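Local coordinates for SusD/RagB family nutrient-binding outer membrane lipoprotein (Bacteroides vulgatus, PDB 4F7A) that probably binds glycans, likely mucin O-glycans, at the outer membrane as a SusD-like lipoprotein of a nutrient-uptake system, at residues I468-F473 with G494-G499; D161-V166 with S202-L207. One frame throughout, in Å; residues are numbered along the deposited sequence.

Contact 1: I468-F473 with G494-G499; sequences IRRLPF and GADNGG
Asp496 is the first residue of 494-499 to grip the other loop, and it does so through OD1. Its CG lies anti to the backbone N (chi1 178°), which carries the carboxylate across to Arg470 and Phe473. Arg470 meets it end-on with two nitrogens: NH1 lies 2.8 Å from Asp496 OD1 on the anti lone pair, while NH2, at 3.2 Å, comes from the same side but out of the carboxylate plane. Phe473 N takes the syn lone pair of Asp496 OD1, 3.0 Å away. A water donates to both Asp496 OD2 and Phe473 O, and Asp496 OD2 is also hydrogen-bonded to the hydroxyl of Tyr485. Arg470 NH2, which also donates to Tyr132 O, sits over the centre of the Phe473 ring, 3.3 Å above its plane. Next along, Asn497 O accepts from Arg470 NH1 at 3.0 Å, the donor standing above the carbonyl plane. A methionine in place of Arg470 would probably leave the Asp496 carboxylate without its countercharge and Asn497 O without this donor. At Gly498 the CA hydrogen faces Arg470 O, and Gly498 O takes Arg469 N at 2.8 Å almost head-on. Gly499 N then bonds to Asn497 OD1, closing an Asx turn. This is two irregular loops clasped by an arginine–aspartate salt bridge, flanking the helices 475-480 and 482-492 of the SusD-like fold.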
loop_
_atom_site.group_PDB
_atom_site.type_symbol
_atom_site.label_atom_id
_atom_site.label_comp_id
_atom_site.label_asym_id
_atom_site.label_seq_id
_atom_site.Cartn_x
_atom_site.Cartn_y
_atom_site.Cartn_z
ATOM N N ILE A 468 8.857 11.666 7.004
ATOM C CA ILE A 468 8.142 10.844 7.972
ATOM C C ILE A 468 8.454 9.350 7.740
ATOM O O ILE A 468 8.524 8.872 6.586
ATOM C CB ILE A 468 6.613 11.167 7.952
ATOM C CG1 ILE A 468 5.887 10.386 9.041
ATOM C CG2 ILE A 468 5.960 10.902 6.561
ATOM C CD1 ILE A 468 4.392 10.829 9.222
ATOM N N ARG A 469 8.695 8.640 8.842
ATOM C CA ARG A 469 9.158 7.255 8.801
ATOM C C ARG A 469 8.086 6.229 9.182
ATOM O O ARG A 469 8.233 5.045 8.893
ATOM C CB ARG A 469 10.331 7.078 9.769
ATOM C CG ARG A 469 11.580 7.904 9.485
ATOM C CD ARG A 469 12.298 7.439 8.207
ATOM N NE ARG A 469 11.804 8.116 7.013
ATOM C CZ ARG A 469 11.869 7.627 5.770
ATOM N NH1 ARG A 469 12.311 6.388 5.560
ATOM N NH2 ARG A 469 11.441 8.366 4.735
ATOM N N ARG A 470 7.058 6.685 9.897
ATOM C CA ARG A 470 6.051 5.815 10.482
ATOM C C ARG A 470 4.977 6.680 11.105
ATOM O O ARG A 470 5.130 7.894 11.236
ATOM C CB ARG A 470 6.655 4.920 11.578
ATOM C CG ARG A 470 7.155 5.689 12.817
ATOM C CD ARG A 470 7.805 4.803 13.831
ATOM N NE ARG A 470 6.858 3.996 14.586
ATOM C CZ ARG A 470 6.237 4.371 15.708
ATOM N NH1 ARG A 470 6.440 5.572 16.255
ATOM N NH2 ARG A 470 5.420 3.508 16.314
ATOM N N LEU A 471 3.900 6.037 11.528
ATOM C CA LEU A 471 2.916 6.685 12.390
ATOM C C LEU A 471 3.139 6.262 13.832
ATOM O O LEU A 471 3.524 5.115 14.108
ATOM C CB LEU A 471 1.484 6.329 11.964
ATOM C CG LEU A 471 1.089 6.738 10.536
ATOM C CD1 LEU A 471 -0.421 6.463 10.331
ATOM C CD2 LEU A 471 1.469 8.202 10.204
ATOM N N PRO A 472 2.891 7.172 14.773
ATOM C CA PRO A 472 2.989 6.766 16.191
ATOM C C PRO A 472 1.975 5.700 16.568
ATOM O O PRO A 472 0.943 5.587 15.930
ATOM C CB PRO A 472 2.697 8.056 16.964
ATOM C CG PRO A 472 2.963 9.162 15.975
ATOM C CD PRO A 472 2.546 8.592 14.629
ATOM N N PHE A 473 2.276 4.936 17.611
ATOM C CA PHE A 473 1.342 3.954 18.122
ATOM C C PHE A 473 -0.002 4.582 18.537
ATOM O O PHE A 473 -0.098 5.778 18.845
ATOM C CB PHE A 473 1.937 3.197 19.319
ATOM C CG PHE A 473 3.161 2.402 19.005
ATOM C CD1 PHE A 473 3.100 1.359 18.097
ATOM C CD2 PHE A 473 4.356 2.641 19.679
ATOM C CE1 PHE A 473 4.201 0.606 17.828
ATOM C CE2 PHE A 473 5.476 1.897 19.409
ATOM C CZ PHE A 473 5.391 0.862 18.460
ATOM N N GLY A 494 13.273 2.834 19.564
ATOM C CA GLY A 494 13.443 4.272 19.376
ATOM C C GLY A 494 12.226 5.010 19.900
ATOM O O GLY A 494 11.253 4.380 20.339
ATOM N N ALA A 495 12.259 6.332 19.838
ATOM C CA ALA A 495 11.130 7.152 20.299
ATOM C C ALA A 495 9.848 6.854 19.511
ATOM O O ALA A 495 9.902 6.659 18.292
ATOM C CB ALA A 495 11.479 8.654 20.218
ATOM N N ASP A 496 8.698 6.820 20.204
ATOM C CA ASP A 496 7.413 6.635 19.548
ATOM C C ASP A 496 6.930 7.946 18.906
ATOM O O ASP A 496 6.077 8.648 19.437
ATOM C CB ASP A 496 6.358 6.122 20.524
ATOM C CG ASP A 496 5.005 5.964 19.866
ATOM O OD1 ASP A 496 4.986 5.709 18.644
ATOM O OD2 ASP A 496 3.981 6.098 20.559
ATOM N N ASN A 497 7.535 8.285 17.779
ATOM C CA ASN A 497 7.127 9.441 16.994
ATOM C C ASN A 497 7.363 9.126 15.519
ATOM O O ASN A 497 7.800 8.028 15.173
ATOM C CB ASN A 497 7.832 10.713 17.483
ATOM C CG ASN A 497 9.342 10.684 17.296
ATOM O OD1 ASN A 497 9.840 10.178 16.301
ATOM N ND2 ASN A 497 10.078 11.289 18.251
ATOM N N GLY A 498 7.078 10.090 14.656
ATOM C CA GLY A 498 7.116 9.856 13.243
ATOM C C GLY A 498 8.510 9.811 12.636
ATOM O O GLY A 498 8.629 9.541 11.442
ATOM N N GLY A 499 9.557 10.099 13.426
ATOM C CA GLY A 499 10.923 10.133 12.906
ATOM C C GLY A 499 11.733 8.855 13.115
ATOM O O GLY A 499 12.874 8.749 12.642
HETATM O O HOH W 1 1.591 7.182 20.350
#

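Contact 2: D161-V166 with S202-L207; sequences DLDKAV and SLRLRL
Leu162 and Arg204 pack against each other where two antiparallel helices, 151-174 and 193-210, run side by side in the helical, TPR-like part of the SusD fold. The short segments stand 11.0 Å apart at their axes, with 164° between their directions, and long side chains bridge the gap. The close part is built round Leu162. Leu162 CB lies over one face of the Arg204 guanidinium, 3.6 Å from Arg204 NH2, and Leu162 CD1 comes within 3.8 Å of Arg204 CA. Arg204 gets there by an extended start, CG anti to the backbone N (chi1 -176°), followed by a bend at chi3. Val166 CG2 lies at the edge of that guanidinium, 4.1 Å from Arg204 NH2. Looser too are the leucine contacts beside it: Leu162 CD2 is 4.3 Å from Leu203 CD2, and Leu162 CD1 is 4.2 Å from Leu207 CD1. Toward the partly exposed side the chemistry turns ionic. There Asp163 brings its carboxylate to the arginine, the two planes 26° apart, and Lys225 of helix 216-228 is a second positive partner for Asp163 OD1. Arg204 in turn is held through NH1 by Glu222 and Phe159 O, which probably fixes how its flat end is turned. The salt bridge across the helices runs from Asp163 OD1 to Arg204 NH2, 2.9 Å apart.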
loop_
_atom_site.group_PDB
_atom_site.type_symbol
_atom_site.label_atom_id
_atom_site.label_comp_id
_atom_site.label_asym_id
_atom_site.label_seq_id
_atom_site.Cartn_x
_atom_site.Cartn_y
_atom_site.Cartn_z
ATOM N N ASP A 161 3.171 -18.042 8.017
ATOM C CA ASP A 161 1.747 -18.179 7.678
ATOM C C ASP A 161 1.528 -18.398 6.184
ATOM O O ASP A 161 0.669 -19.175 5.777
ATOM C CB ASP A 161 0.935 -16.970 8.147
ATOM C CG ASP A 161 0.607 -17.011 9.635
ATOM O OD1 ASP A 161 0.662 -18.104 10.237
ATOM O OD2 ASP A 161 0.283 -15.942 10.188
ATOM N N LEU A 162 2.305 -17.718 5.350
ATOM C CA LEU A 162 2.215 -17.958 3.930
ATOM C C LEU A 162 2.668 -19.369 3.578
ATOM O O LEU A 162 2.092 -19.992 2.687
ATOM C CB LEU A 162 2.982 -16.892 3.130
ATOM C CG LEU A 162 2.381 -15.495 3.189
ATOM C CD1 LEU A 162 3.280 -14.499 2.381
ATOM C CD2 LEU A 162 0.932 -15.432 2.704
ATOM N N ASP A 163 3.661 -19.901 4.282
ATOM C CA ASP A 163 4.066 -21.303 4.058
ATOM C C ASP A 163 2.914 -22.246 4.398
ATOM O O ASP A 163 2.618 -23.192 3.655
ATOM C CB ASP A 163 5.269 -21.698 4.924
ATOM C CG ASP A 163 6.569 -21.016 4.494
ATOM O OD1 ASP A 163 6.666 -20.543 3.349
ATOM O OD2 ASP A 163 7.500 -20.979 5.317
ATOM N N LYS A 164 2.288 -22.012 5.550
ATOM C CA LYS A 164 1.177 -22.865 5.977
ATOM C C LYS A 164 0.030 -22.766 4.967
ATOM O O LYS A 164 -0.591 -23.778 4.603
ATOM C CB LYS A 164 0.691 -22.451 7.363
ATOM C CG LYS A 164 1.608 -22.870 8.493
ATOM C CD LYS A 164 1.193 -22.204 9.790
ATOM C CE LYS A 164 1.986 -22.766 10.945
ATOM N NZ LYS A 164 1.593 -22.046 12.174
ATOM N N ALA A 165 -0.222 -21.546 4.496
ATOM C CA ALA A 165 -1.289 -21.318 3.527
ATOM C C ALA A 165 -1.074 -22.070 2.224
ATOM O O ALA A 165 -1.999 -22.733 1.755
ATOM C CB ALA A 165 -1.454 -19.813 3.228
ATOM N N VAL A 166 0.095 -21.904 1.593
ATOM C CA VAL A 166 0.349 -22.543 0.291
ATOM C C VAL A 166 0.383 -24.078 0.437
ATOM O O VAL A 166 -0.089 -24.802 -0.444
ATOM C CB VAL A 166 1.609 -21.996 -0.464
ATOM C CG1 VAL A 166 1.484 -20.466 -0.741
ATOM C CG2 VAL A 166 2.906 -22.287 0.247
ATOM N N SER A 202 2.844 -14.011 -4.722
ATOM C CA SER A 202 3.096 -12.616 -5.079
ATOM C C SER A 202 3.270 -11.766 -3.836
ATOM O O SER A 202 4.147 -10.924 -3.776
ATOM C CB SER A 202 1.959 -12.073 -5.938
ATOM O OG SER A 202 1.777 -12.914 -7.071
ATOM N N LEU A 203 2.405 -11.982 -2.846
ATOM C CA LEU A 203 2.523 -11.286 -1.561
ATOM C C LEU A 203 3.868 -11.626 -0.886
ATOM O O LEU A 203 4.568 -10.734 -0.363
ATOM C CB LEU A 203 1.306 -11.627 -0.683
ATOM C CG LEU A 203 1.252 -10.999 0.710
ATOM C CD1 LEU A 203 1.376 -9.457 0.701
ATOM C CD2 LEU A 203 -0.039 -11.469 1.425
ATOM N N ARG A 204 4.263 -12.902 -0.931
ATOM C CA ARG A 204 5.561 -13.292 -0.353
ATOM C C ARG A 204 6.692 -12.542 -1.032
ATOM O O ARG A 204 7.620 -12.083 -0.360
ATOM C CB ARG A 204 5.807 -14.787 -0.469
ATOM C CG ARG A 204 7.090 -15.243 0.209
ATOM C CD ARG A 204 7.500 -16.654 -0.208
ATOM N NE ARG A 204 6.493 -17.663 0.091
ATOM C CZ ARG A 204 6.169 -18.148 1.294
ATOM N NH1 ARG A 204 6.758 -17.718 2.413
ATOM N NH2 ARG A 204 5.204 -19.085 1.376
ATOM N N LEU A 205 6.619 -12.392 -2.359
ATOM C CA LEU A 205 7.661 -11.661 -3.066
ATOM C C LEU A 205 7.713 -10.203 -2.618
ATOM O O LEU A 205 8.795 -9.632 -2.463
ATOM C CB LEU A 205 7.473 -11.732 -4.568
ATOM C CG LEU A 205 8.548 -11.063 -5.423
ATOM C CD1 LEU A 205 9.932 -11.650 -5.167
ATOM C CD2 LEU A 205 8.151 -11.236 -6.894
ATOM N N ARG A 206 6.541 -9.585 -2.449
ATOM C CA ARG A 206 6.483 -8.223 -1.944
ATOM C C ARG A 206 7.212 -8.113 -0.608
ATOM O O ARG A 206 8.037 -7.217 -0.399
ATOM C CB ARG A 206 5.043 -7.755 -1.751
ATOM C CG ARG A 206 4.934 -6.418 -1.019
ATOM C CD ARG A 206 3.511 -6.091 -0.652
ATOM N NE ARG A 206 2.707 -5.605 -1.765
ATOM C CZ ARG A 206 1.390 -5.457 -1.690
ATOM N NH1 ARG A 206 0.760 -5.765 -0.571
ATOM N NH2 ARG A 206 0.697 -4.997 -2.722
ATOM N N LEU A 207 6.878 -9.015 0.312
ATOM C CA LEU A 207 7.456 -8.980 1.657
ATOM C C LEU A 207 8.963 -9.247 1.631
ATOM O O LEU A 207 9.716 -8.659 2.405
ATOM C CB LEU A 207 6.754 -9.973 2.555
ATOM C CG LEU A 207 5.262 -9.711 2.748
ATOM C CD1 LEU A 207 4.668 -10.721 3.707
ATOM C CD2 LEU A 207 4.974 -8.305 3.218
#

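The two contacts share no secondary-structure element and lie apart, with centres 27 Å from each other and nearest atoms about 15 Å apart. Contact 2 is a buried pairing of regular helices, in which leucines meet and the ion pair belongs to a network reaching helix 216-228. Contact 1 is only partly buried and joins irregular loops late in the chain, so backbone carbonyls and amides do much of the bonding and a water takes part. An arginine–aspartate pair occurs in both. Both are salt bridges; the one in 468-473 with 494-499 is also hydrogen-bonded, while the one in 161-166 with 202-207 has no hydrogen bond across the helices.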